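Local coordinates for S3-RNase (Pyrus pyrifolia, PDB 1IQQ), which cleaves RNA as a T2-family ribonuclease of the pistil and is responsible for gametophytic self-incompatibility, at residues D44-P49 / W85-S90. Residues are numbered along the deposited sequence; the frame is centred on the assembly and turned at random.
Sequences DPSKCP and WMKHGS
Lys47 and Cys48, in the loop between strand 30-38 and helix 58-67, dock on segment 85-90, at the end region of helix 77-89, in a mostly polar surface contact beside the active site of this T2 ribonuclease. One link is backbone to backbone: Lys47 N donates to Lys87 O at 3.0 Å and nearly straight, 166° at the hydrogen. One residue on, Cys48 N makes a weak, bent hydrogen bond to Ser90 OG (3.3 Å). Ser90 OG in turn donates to Met86 O at 2.8 Å, from above the carbonyl plane. Ser90 chi1 of 66° places OG between the residue's own N and carbonyl carbon, where it can serve both partners. Met86 O also meets Lys47 CA in a CH...O contact and accepts from a water that bridges it to Cys48 O. An alanine in place of Ser90 would probably leave Cys48 N without this acceptor and Met86 O without one of its donors. Lys87, an active-site residue, has CG anti to its backbone N (chi1 -173°) and an extended chain; it runs past Ser46 OG, which lies 3.4 Å from Lys87 CG, while CG also covers the centre of one face of the His88 ring. A second water, in the plane of that ring, has its O 2.9 Å from His88 ND1 and donates to Pro45 O. The disulfide from Cys48 to Cys91 ties the loop covalently just beyond Ser90. Backbone, hydroxyl, disulfide and water links thus couple the loop to the turn bearing Lys87 and the proton acceptor His88, whose ring, stacked with Trp36, may be biased in orientation by the water at ND1.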
loop_
_atom_site.group_PDB
_atom_site.type_symbol
_atom_site.label_atom_id
_atom_site.label_comp_id
_atom_site.label_asym_id
_atom_site.label_seq_id
_atom_site.Cartn_x
_atom_site.Cartn_y
_atom_site.Cartn_z
ATOM N N ASP A 44 0.302 6.979 14.751
ATOM C CA ASP A 44 -0.865 6.120 14.514
ATOM C C ASP A 44 -0.996 5.105 15.624
ATOM O O ASP A 44 -0.025 4.845 16.339
ATOM C CB ASP A 44 -0.698 5.338 13.200
ATOM C CG ASP A 44 -0.517 6.240 11.985
ATOM O OD1 ASP A 44 -1.078 7.385 11.944
ATOM O OD2 ASP A 44 0.185 5.833 11.010
ATOM N N PRO A 45 -2.186 4.524 15.813
ATOM C CA PRO A 45 -2.356 3.492 16.870
ATOM C C PRO A 45 -1.604 2.242 16.368
ATOM O O PRO A 45 -1.326 2.076 15.157
ATOM C CB PRO A 45 -3.868 3.298 16.954
ATOM C CG PRO A 45 -4.287 3.555 15.526
ATOM C CD PRO A 45 -3.438 4.734 15.082
ATOM N N SER A 46 -1.215 1.394 17.332
ATOM C CA SER A 46 -0.480 0.164 17.040
ATOM C C SER A 46 -0.754 -0.858 18.112
ATOM O O SER A 46 -0.835 -0.525 19.310
ATOM C CB SER A 46 1.028 0.487 17.029
ATOM O OG SER A 46 1.820 -0.647 16.725
ATOM N N LYS A 47 -0.926 -2.121 17.699
ATOM C CA LYS A 47 -1.133 -3.229 18.634
ATOM C C LYS A 47 -2.228 -2.925 19.630
ATOM O O LYS A 47 -2.068 -2.925 20.869
ATOM C CB LYS A 47 0.181 -3.531 19.351
ATOM C CG LYS A 47 1.321 -3.881 18.370
ATOM C CD LYS A 47 1.923 -5.239 18.586
ATOM C CE LYS A 47 3.317 -5.236 17.943
ATOM N NZ LYS A 47 4.166 -6.431 18.273
ATOM N N CYS A 48 -3.405 -2.687 19.095
ATOM C CA CYS A 48 -4.544 -2.407 19.937
ATOM C C CYS A 48 -5.077 -3.729 20.530
ATOM O O CYS A 48 -4.979 -4.795 19.904
ATOM C CB CYS A 48 -5.651 -1.758 19.076
ATOM S SG CYS A 48 -5.108 -0.127 18.459
ATOM N N PRO A 49 -5.686 -3.669 21.718
ATOM C CA PRO A 49 -6.215 -4.913 22.326
ATOM C C PRO A 49 -7.244 -5.559 21.401
ATOM O O PRO A 49 -8.222 -4.922 20.965
ATOM C CB PRO A 49 -6.886 -4.453 23.613
ATOM C CG PRO A 49 -6.194 -3.119 23.923
ATOM C CD PRO A 49 -6.023 -2.494 22.539
ATOM N N TRP A 85 -2.069 -8.029 10.916
ATOM C CA TRP A 85 -3.282 -7.980 11.695
ATOM C C TRP A 85 -2.984 -7.477 13.108
ATOM O O TRP A 85 -3.679 -6.623 13.634
ATOM C CB TRP A 85 -3.944 -9.357 11.733
ATOM C CG TRP A 85 -4.927 -9.491 12.866
ATOM C CD1 TRP A 85 -4.782 -10.291 13.972
ATOM C CD2 TRP A 85 -6.143 -8.779 13.024
ATOM N NE1 TRP A 85 -5.857 -10.104 14.827
ATOM C CE2 TRP A 85 -6.706 -9.181 14.246
ATOM C CE3 TRP A 85 -6.822 -7.836 12.233
ATOM C CZ2 TRP A 85 -7.914 -8.669 14.715
ATOM C CZ3 TRP A 85 -8.002 -7.336 12.677
ATOM C CH2 TRP A 85 -8.552 -7.754 13.937
ATOM N N MET A 86 -2.017 -8.094 13.772
ATOM C CA MET A 86 -1.785 -7.670 15.157
ATOM C C MET A 86 -1.362 -6.231 15.327
ATOM O O MET A 86 -1.801 -5.548 16.298
ATOM C CB MET A 86 -0.772 -8.611 15.830
ATOM C CG MET A 86 -1.343 -10.015 16.143
ATOM S SD MET A 86 -2.847 -9.998 17.042
ATOM C CE MET A 86 -2.215 -9.500 18.686
ATOM N N LYS A 87 -0.485 -5.759 14.442
ATOM C CA LYS A 87 -0.020 -4.379 14.568
ATOM C C LYS A 87 -0.974 -3.329 14.064
ATOM O O LYS A 87 -1.131 -2.270 14.674
ATOM C CB LYS A 87 1.293 -4.181 13.840
ATOM C CG LYS A 87 1.891 -2.825 14.071
ATOM C CD LYS A 87 3.308 -2.708 13.469
ATOM C CE LYS A 87 3.720 -1.254 13.553
ATOM N NZ LYS A 87 4.886 -0.843 12.705
ATOM N N HIS A 88 -1.621 -3.617 12.945
ATOM C CA HIS A 88 -2.529 -2.598 12.342
ATOM C C HIS A 88 -4.028 -2.916 12.311
ATOM O O HIS A 88 -4.823 -2.097 12.771
ATOM C CB HIS A 88 -2.013 -2.358 10.914
ATOM C CG HIS A 88 -0.625 -1.810 10.888
ATOM N ND1 HIS A 88 -0.354 -0.541 11.312
ATOM C CD2 HIS A 88 0.552 -2.342 10.454
ATOM C CE1 HIS A 88 0.932 -0.291 11.135
ATOM N NE2 HIS A 88 1.503 -1.363 10.613
ATOM N N GLY A 89 -4.410 -4.088 11.771
ATOM C CA GLY A 89 -5.825 -4.458 11.643
ATOM C C GLY A 89 -6.556 -4.352 12.968
ATOM O O GLY A 89 -7.725 -3.942 13.035
ATOM N N SER A 90 -5.877 -4.772 14.030
ATOM C CA SER A 90 -6.478 -4.783 15.396
ATOM C C SER A 90 -6.921 -3.402 15.862
ATOM O O SER A 90 -7.710 -3.273 16.819
ATOM C CB SER A 90 -5.443 -5.328 16.408
ATOM O OG SER A 90 -4.369 -4.396 16.480
HETATM O O HOH W 1 -2.281 1.173 12.646
HETATM O O HOH W 2 -2.858 -6.180 18.926
#